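Uncharacterized protein lp_0118 (Lactobacillus plantarum, PDB 3K2Y) is of unknown cellular role but consists largely of a HIRAN domain and probably binds nucleic acid. Local coordinates at residues 52-55 / 56-60; 61-65 / 66-70; 72-76 / 77-81. All coordinates share one frame; numbering follows the deposited sequence.

Contact 1: residues 52-55 / 56-60; sequences VWTL and QHAKL
W53 and K59 carry the tight half of this contact, near the end of the antiparallel hairpin made by strands 50-53 and 59-63. They form a non-hydrogen-bonded pair whose side chains share one face of the sheet. With chi1 at -166° the lysine chain is directed opposite its own amide nitrogen and runs extended under the indole, placing CB over the six-membered ring, 3.6 Å from its centroid, in a CH-pi contact. Lysine suits the place because its methylenes can line an aromatic face while NZ goes on to the hydroxyl of Y62; the indole NE1 meanwhile bonds S51. Packing is close enough to bring W53 CE3 within 3.1 Å of K59 N. On the other face of the sheet V52 and L60 meet more lightly, CG1 of the valine 4.3 Å from CD2 of the leucine, while L60 N donates a nearly straight bond to V52 O (2.9 Å, 163° at the hydrogen).

The reversal is looser and more exposed to solvent. T54 to H57 make a type I turn closed by H57 N on T54 O at 2.7 Å, with the donor above the carbonyl plane. H57, the last residue of the turn, has positive phi (74°), as at this position of a type I turn with a G1 bulge, where glycine is the commoner choice. L55, Q56 and H57 are exposed. Contacts here are slight: L55 O lies over one face of the imidazole, and Q56 OE1 is 3.4 Å from T54 CG2. T54 itself turns inward, its methyl toward the turn.

Chemically, main-chain bonds and a CH-pi contact do the holding, and the buried T54 OG1, which has no polar partner in the model, probably carries a desolvation cost.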
loop_
_atom_site.group_PDB
_atom_site.type_symbol
_atom_site.label_atom_id
_atom_site.label_comp_id
_atom_site.label_asym_id
_atom_site.label_seq_id
_atom_site.Cartn_x
_atom_site.Cartn_y
_atom_site.Cartn_z
ATOM N N VAL A 52 1.729 6.702 -9.286
ATOM C CA VAL A 52 1.619 7.451 -10.527
ATOM C C VAL A 52 0.656 8.619 -10.321
ATOM O O VAL A 52 -0.309 8.512 -9.557
ATOM C CB VAL A 52 1.112 6.541 -11.667
ATOM C CG1 VAL A 52 1.137 7.293 -12.996
ATOM C CG2 VAL A 52 1.977 5.284 -11.737
ATOM N N TRP A 53 0.926 9.735 -10.989
ATOM C CA TRP A 53 0.086 10.915 -10.847
ATOM C C TRP A 53 -0.098 11.690 -12.146
ATOM O O TRP A 53 0.685 11.550 -13.088
ATOM C CB TRP A 53 0.677 11.854 -9.795
ATOM C CG TRP A 53 0.967 11.205 -8.479
ATOM C CD1 TRP A 53 1.953 10.299 -8.209
ATOM C CD2 TRP A 53 0.280 11.429 -7.245
ATOM N NE1 TRP A 53 1.924 9.948 -6.883
ATOM C CE2 TRP A 53 0.907 10.624 -6.265
ATOM C CE3 TRP A 53 -0.807 12.233 -6.868
ATOM C CZ2 TRP A 53 0.486 10.600 -4.932
ATOM C CZ3 TRP A 53 -1.228 12.210 -5.540
ATOM C CH2 TRP A 53 -0.581 11.397 -4.588
ATOM N N THR A 54 -1.148 12.505 -12.180
ATOM C CA THR A 54 -1.460 13.340 -13.331
ATOM C C THR A 54 -0.618 14.603 -13.226
ATOM O O THR A 54 -0.063 14.897 -12.165
ATOM C CB THR A 54 -2.950 13.743 -13.339
ATOM O OG1 THR A 54 -3.755 12.580 -13.566
ATOM C CG2 THR A 54 -3.229 14.760 -14.436
ATOM N N LEU A 55 -0.515 15.345 -14.322
ATOM C CA LEU A 55 0.262 16.579 -14.314
ATOM C C LEU A 55 -0.349 17.564 -13.326
ATOM O O LEU A 55 0.327 18.474 -12.852
ATOM C CB LEU A 55 0.306 17.198 -15.716
ATOM C CG LEU A 55 1.088 16.412 -16.769
ATOM C CD1 LEU A 55 1.080 17.173 -18.088
ATOM C CD2 LEU A 55 2.521 16.187 -16.281
ATOM N N GLN A 56 -1.633 17.377 -13.026
ATOM C CA GLN A 56 -2.341 18.239 -12.083
ATOM C C GLN A 56 -2.150 17.715 -10.667
ATOM O O GLN A 56 -2.643 18.300 -9.704
ATOM C CB GLN A 56 -3.836 18.303 -12.423
ATOM C CG GLN A 56 -4.188 19.306 -13.526
ATOM C CD GLN A 56 -3.434 19.051 -14.824
ATOM O OE1 GLN A 56 -3.578 17.995 -15.444
ATOM N NE2 GLN A 56 -2.624 20.020 -15.239
ATOM N N HIS A 57 -1.430 16.603 -10.557
ATOM C CA HIS A 57 -1.132 15.990 -9.273
ATOM C C HIS A 57 -2.308 15.271 -8.623
ATOM O O HIS A 57 -2.622 15.497 -7.457
ATOM C CB HIS A 57 -0.564 17.045 -8.325
ATOM C CG HIS A 57 0.682 17.693 -8.838
ATOM N ND1 HIS A 57 1.886 17.028 -8.915
ATOM C CD2 HIS A 57 0.901 18.931 -9.340
ATOM C CE1 HIS A 57 2.795 17.828 -9.444
ATOM N NE2 HIS A 57 2.224 18.988 -9.712
ATOM N N ALA A 58 -2.952 14.403 -9.394
ATOM C CA ALA A 58 -4.070 13.610 -8.901
ATOM C C ALA A 58 -3.600 12.166 -9.005
ATOM O O ALA A 58 -3.205 11.714 -10.080
ATOM C CB ALA A 58 -5.306 13.833 -9.765
ATOM N N LYS A 59 -3.635 11.446 -7.889
ATOM C CA LYS A 59 -3.175 10.065 -7.872
ATOM C C LYS A 59 -3.966 9.163 -8.810
ATOM O O LYS A 59 -5.185 9.274 -8.917
ATOM C CB LYS A 59 -3.229 9.514 -6.449
ATOM C CG LYS A 59 -2.462 8.220 -6.266
ATOM C CD LYS A 59 -2.401 7.827 -4.807
ATOM C CE LYS A 59 -1.400 6.704 -4.588
ATOM N NZ LYS A 59 -1.270 6.356 -3.146
ATOM N N LEU A 60 -3.248 8.273 -9.491
ATOM C CA LEU A 60 -3.843 7.329 -10.429
ATOM C C LEU A 60 -3.678 5.899 -9.944
ATOM O O LEU A 60 -4.480 5.026 -10.277
ATOM C CB LEU A 60 -3.189 7.465 -11.805
ATOM C CG LEU A 60 -3.709 8.539 -12.759
ATOM C CD1 LEU A 60 -3.770 9.873 -12.060
ATOM C CD2 LEU A 60 -2.801 8.612 -13.968
#

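Contact 2: residues 61-65 / 66-70; sequences GYIAR and YQNQP
I63, the last residue of strand 59-63, reaches the following turn through its CG2 methyl, which lies 4.0 Å from Q67 CB, the two side chains crossing at about a right angle. A branched apolar residue fits here because its other branch leads away, toward V52 of the neighbouring strand. A64 comes next, and its CB is the foothold for Y66: the phenol ring lies with one face over this methyl, CE2 only 3.2 Å away. The ring gets there because its CG stands between the backbone N and the carbonyl carbon (chi1 58°), which folds it back over the preceding chain; the small alanine suits a place so close under the ring. A64 O accepts from Q67 N at 2.9 Å, and the backbone angles of R65 and Y66 between them are those of a type I turn, the means by which the barrel strand is led into helix 68-76. The extended side chain of Q67 carries its amide past A64, and OE1 goes on to the backbone N of T12 on strand 4-14. R65 sends its guanidinium away, with a long, weak ion pair to D46, but its O takes a weak bond from N68 N at 3.5 Å. The buried side chain of N68 has its CG 3.9 Å from A64 O, and an alanine here would probably leave a gap beside that carbonyl.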
loop_
_atom_site.group_PDB
_atom_site.type_symbol
_atom_site.label_atom_id
_atom_site.label_comp_id
_atom_site.label_asym_id
_atom_site.label_seq_id
_atom_site.Cartn_x
_atom_site.Cartn_y
_atom_site.Cartn_z
ATOM N N GLY A 61 -2.626 5.662 -9.163
ATOM C CA GLY A 61 -2.376 4.328 -8.649
ATOM C C GLY A 61 -0.904 4.046 -8.425
ATOM O O GLY A 61 -0.160 4.916 -7.978
ATOM N N TYR A 62 -0.484 2.821 -8.735
ATOM C CA TYR A 62 0.905 2.409 -8.564
ATOM C C TYR A 62 1.400 1.582 -9.731
ATOM O O TYR A 62 0.607 1.038 -10.498
ATOM C CB TYR A 62 1.067 1.562 -7.300
ATOM C CG TYR A 62 0.959 2.336 -6.017
ATOM C CD1 TYR A 62 -0.281 2.661 -5.474
ATOM C CD2 TYR A 62 2.105 2.780 -5.362
ATOM C CE1 TYR A 62 -0.377 3.415 -4.309
ATOM C CE2 TYR A 62 2.021 3.532 -4.202
ATOM C CZ TYR A 62 0.780 3.850 -3.681
ATOM O OH TYR A 62 0.708 4.630 -2.554
ATOM N N ILE A 63 2.723 1.491 -9.860
ATOM C CA ILE A 63 3.325 0.667 -10.906
ATOM C C ILE A 63 3.138 -0.742 -10.355
ATOM O O ILE A 63 3.431 -0.982 -9.185
ATOM C CB ILE A 63 4.852 0.915 -11.045
ATOM C CG1 ILE A 63 5.137 2.386 -11.374
ATOM C CG2 ILE A 63 5.430 -0.011 -12.112
ATOM C CD1 ILE A 63 4.791 2.794 -12.783
ATOM N N ALA A 64 2.647 -1.664 -11.178
ATOM C CA ALA A 64 2.432 -3.045 -10.746
ATOM C C ALA A 64 3.658 -3.599 -10.021
ATOM O O ALA A 64 4.794 -3.366 -10.438
ATOM C CB ALA A 64 2.092 -3.914 -11.941
ATOM N N ARG A 65 3.413 -4.333 -8.938
ATOM C CA ARG A 65 4.471 -4.922 -8.114
ATOM C C ARG A 65 5.465 -5.804 -8.871
ATOM O O ARG A 65 6.635 -5.896 -8.487
ATOM C CB ARG A 65 3.849 -5.718 -6.961
ATOM C CG ARG A 65 4.856 -6.405 -6.051
ATOM C CD ARG A 65 4.171 -7.060 -4.862
ATOM N NE ARG A 65 3.609 -6.075 -3.941
ATOM C CZ ARG A 65 2.836 -6.374 -2.900
ATOM N NH1 ARG A 65 2.521 -7.638 -2.641
ATOM N NH2 ARG A 65 2.375 -5.409 -2.116
ATOM N N TYR A 66 5.008 -6.450 -9.940
ATOM C CA TYR A 66 5.885 -7.309 -10.732
ATOM C C TYR A 66 6.672 -6.509 -11.780
ATOM O O TYR A 66 7.269 -7.086 -12.689
ATOM C CB TYR A 66 5.065 -8.411 -11.411
ATOM C CG TYR A 66 3.976 -7.887 -12.310
ATOM C CD1 TYR A 66 4.215 -7.641 -13.660
ATOM C CD2 TYR A 66 2.712 -7.593 -11.798
ATOM C CE1 TYR A 66 3.223 -7.109 -14.482
ATOM C CE2 TYR A 66 1.714 -7.061 -12.608
ATOM C CZ TYR A 66 1.975 -6.820 -13.946
ATOM O OH TYR A 66 0.989 -6.284 -14.739
ATOM N N GLN A 67 6.670 -5.184 -11.639
ATOM C CA GLN A 67 7.386 -4.291 -12.553
ATOM C C GLN A 67 8.062 -3.184 -11.739
ATOM O O GLN A 67 8.614 -2.234 -12.291
ATOM C CB GLN A 67 6.407 -3.660 -13.555
ATOM C CG GLN A 67 5.537 -4.663 -14.287
ATOM C CD GLN A 67 4.610 -4.026 -15.306
ATOM O OE1 GLN A 67 3.808 -3.152 -14.976
ATOM N NE2 GLN A 67 4.712 -4.470 -16.554
ATOM N N ASN A 68 8.010 -3.336 -10.421
ATOM C CA ASN A 68 8.564 -2.380 -9.463
ATOM C C ASN A 68 10.078 -2.240 -9.387
ATOM O O ASN A 68 10.635 -1.203 -9.743
ATOM C CB ASN A 68 8.054 -2.723 -8.062
ATOM C CG ASN A 68 6.984 -1.788 -7.599
ATOM O OD1 ASN A 68 6.315 -2.039 -6.598
ATOM N ND2 ASN A 68 6.818 -0.683 -8.319
ATOM N N GLN A 69 10.714 -3.292 -8.875
ATOM C CA GLN A 69 12.158 -3.374 -8.668
ATOM C C GLN A 69 13.084 -2.551 -9.562
ATOM O O GLN A 69 13.792 -1.670 -9.076
ATOM C CB GLN A 69 12.593 -4.846 -8.713
ATOM C CG GLN A 69 14.094 -5.061 -8.834
ATOM C CD GLN A 69 14.442 -6.152 -9.834
ATOM O OE1 GLN A 69 14.043 -7.308 -9.676
ATOM N NE2 GLN A 69 15.186 -5.785 -10.875
ATOM N N PRO A 70 13.092 -2.822 -10.879
ATOM C CA PRO A 70 13.961 -2.091 -11.812
ATOM C C PRO A 70 13.920 -0.567 -11.702
ATOM O O PRO A 70 14.938 0.076 -11.443
ATOM C CB PRO A 70 13.486 -2.575 -13.184
ATOM C CG PRO A 70 12.936 -3.944 -12.899
ATOM C CD PRO A 70 12.175 -3.708 -11.619
#

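Contact 3: residues 72-76 / 77-81; sequences ATLMD and QGQRL
Two flat groups, the carboxamides of Q77 and Q79, flank the Schellman motif that ends helix 68-76, and the helix atoms approach both obliquely. L74 CB and CD2 and the L74 carbonyl oxygen all lie on the same side of the Q79 amide plane, with OE1 reaching in to 3.1 Å from L74 CB. The Q77 amide has T73 O and T73 CG2 together on one side, the methyl 3.5 Å from OE1. Long amide side chains suit these places: Q77 packs its CG at T73 O on the exposed side, while Q79 lays its CB and CG at L74 O and its OE1 against the leucine side chain.

The motif stops the helix and turns the chain toward strand 80-87. Q79 N bonds L74 O at 3.2 Å, and inside that loop G78 N bonds M75 O. G78 is the C-prime residue, with phi +92°; a side chain at these angles would press on the preceding carbonyl. L74 O is gripped twice, because Q77 N also donates to it at 3.1 Å, and the two donors arrive from opposite faces of the carbonyl plane. By accepting twice, L74 O satisfies two N-H groups that follow the last helical turn. D76 points outward to a salt bridge with R39 of strand 34-39; an acid near the negative end of the helix dipole is likely to need such a partner.

On the inner side M75 and L81 close the turn, both also touching L37. With CG anti to the carbonyl carbon (chi1 -73°), the methionine chain crosses the leucine at a slant, CG 3.6 Å from L81 CD2. One water completes the exit, donating to M75 O at 2.8 Å and to Q79 O at 3.2 Å.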
loop_
_atom_site.group_PDB
_atom_site.type_symbol
_atom_site.label_atom_id
_atom_site.label_comp_id
_atom_site.label_asym_id
_atom_site.label_seq_id
_atom_site.Cartn_x
_atom_site.Cartn_y
_atom_site.Cartn_z
ATOM N N ALA A 72 12.477 1.223 -9.455
ATOM C CA ALA A 72 12.678 1.631 -8.072
ATOM C C ALA A 72 14.166 1.864 -7.833
ATOM O O ALA A 72 14.556 2.826 -7.172
ATOM C CB ALA A 72 12.159 0.555 -7.129
ATOM N N THR A 73 14.990 0.979 -8.385
ATOM C CA THR A 73 16.439 1.083 -8.240
ATOM C C THR A 73 16.978 2.290 -9.007
ATOM O O THR A 73 17.836 3.019 -8.506
ATOM C CB THR A 73 17.142 -0.194 -8.752
ATOM O OG1 THR A 73 16.602 -1.339 -8.080
ATOM C CG2 THR A 73 18.645 -0.122 -8.487
ATOM N N LEU A 74 16.471 2.503 -10.220
ATOM C CA LEU A 74 16.907 3.637 -11.035
ATOM C C LEU A 74 16.586 4.974 -10.381
ATOM O O LEU A 74 17.400 5.898 -10.416
ATOM C CB LEU A 74 16.254 3.591 -12.418
ATOM C CG LEU A 74 16.625 2.412 -13.317
ATOM C CD1 LEU A 74 15.903 2.544 -14.653
ATOM C CD2 LEU A 74 18.135 2.380 -13.521
ATOM N N MET A 75 15.394 5.082 -9.797
ATOM C CA MET A 75 14.973 6.318 -9.148
ATOM C C MET A 75 15.819 6.593 -7.907
ATOM O O MET A 75 16.078 7.750 -7.574
ATOM C CB MET A 75 13.468 6.258 -8.799
ATOM C CG MET A 75 12.548 6.389 -10.028
ATOM S SD MET A 75 10.760 6.016 -9.832
ATOM C CE MET A 75 10.133 7.579 -9.218
ATOM N N ASP A 76 16.265 5.532 -7.236
ATOM C CA ASP A 76 17.101 5.689 -6.043
ATOM C C ASP A 76 18.498 6.164 -6.412
ATOM O O ASP A 76 19.236 6.664 -5.564
ATOM C CB ASP A 76 17.214 4.376 -5.266
ATOM C CG ASP A 76 15.965 4.059 -4.478
ATOM O OD1 ASP A 76 15.247 5.011 -4.093
ATOM O OD2 ASP A 76 15.706 2.862 -4.230
ATOM N N GLN A 77 18.858 6.000 -7.681
ATOM C CA GLN A 77 20.164 6.425 -8.167
ATOM C C GLN A 77 20.104 7.864 -8.668
ATOM O O GLN A 77 21.070 8.363 -9.246
ATOM C CB GLN A 77 20.633 5.511 -9.298
ATOM C CG GLN A 77 20.783 4.063 -8.881
ATOM C CD GLN A 77 21.184 3.170 -10.033
ATOM O OE1 GLN A 77 21.140 1.946 -9.921
ATOM N NE2 GLN A 77 21.582 3.775 -11.147
ATOM N N GLY A 78 18.959 8.512 -8.456
ATOM C CA GLY A 78 18.780 9.894 -8.867
ATOM C C GLY A 78 18.182 10.116 -10.247
ATOM O O GLY A 78 17.946 11.260 -10.643
ATOM N N GLN A 79 17.929 9.042 -10.988
ATOM C CA GLN A 79 17.367 9.181 -12.329
ATOM C C GLN A 79 15.967 9.789 -12.302
ATOM O O GLN A 79 15.141 9.442 -11.455
ATOM C CB GLN A 79 17.323 7.827 -13.040
ATOM C CG GLN A 79 18.659 7.100 -13.084
ATOM C CD GLN A 79 18.725 6.062 -14.190
ATOM O OE1 GLN A 79 17.734 5.397 -14.497
ATOM N NE2 GLN A 79 19.899 5.910 -14.788
ATOM N N ARG A 80 15.712 10.706 -13.230
ATOM C CA ARG A 80 14.415 11.365 -13.325
ATOM C C ARG A 80 13.526 10.578 -14.285
ATOM O O ARG A 80 13.774 10.538 -15.489
ATOM C CB ARG A 80 14.595 12.812 -13.805
ATOM C CG ARG A 80 15.459 13.656 -12.866
ATOM C CD ARG A 80 15.457 15.131 -13.247
ATOM N NE ARG A 80 14.110 15.701 -13.245
ATOM C CZ ARG A 80 13.838 16.987 -13.450
ATOM N NH1 ARG A 80 14.821 17.847 -13.672
ATOM N NH2 ARG A 80 12.582 17.413 -13.440
ATOM N N LEU A 81 12.493 9.947 -13.735
ATOM C CA LEU A 81 11.581 9.128 -14.523
ATOM C C LEU A 81 10.156 9.650 -14.592
ATOM O O LEU A 81 9.649 10.264 -13.653
ATOM C CB LEU A 81 11.545 7.702 -13.961
ATOM C CG LEU A 81 12.598 6.670 -14.376
ATOM C CD1 LEU A 81 14.000 7.250 -14.313
ATOM C CD2 LEU A 81 12.463 5.460 -13.468
HETATM O O HOH W 1 15.194 10.307 -8.401
#

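In the fold
The three contacts follow one another along the chain without overlap: contact 1 turns strand 50-53 into 59-63, contact 2 leads strand 59-63 into helix 68-76, and contact 3 leads that helix into strand 80-87. Contacts 1 and 2 have centres about 16 Å apart, on opposite sides of the chain's centre, yet join through the shared strand, where V52 N probably bonds G61 O. Contact 3 has its centre about 13 Å from that of contact 2, and they share the helix. Contacts 1 and 3 do not touch. The helix thus carries the chain from strand 59-63 across to strand 80-87, which pairs with 34-39 and 96-103 in the closed antiparallel barrel of the HIRAN domain.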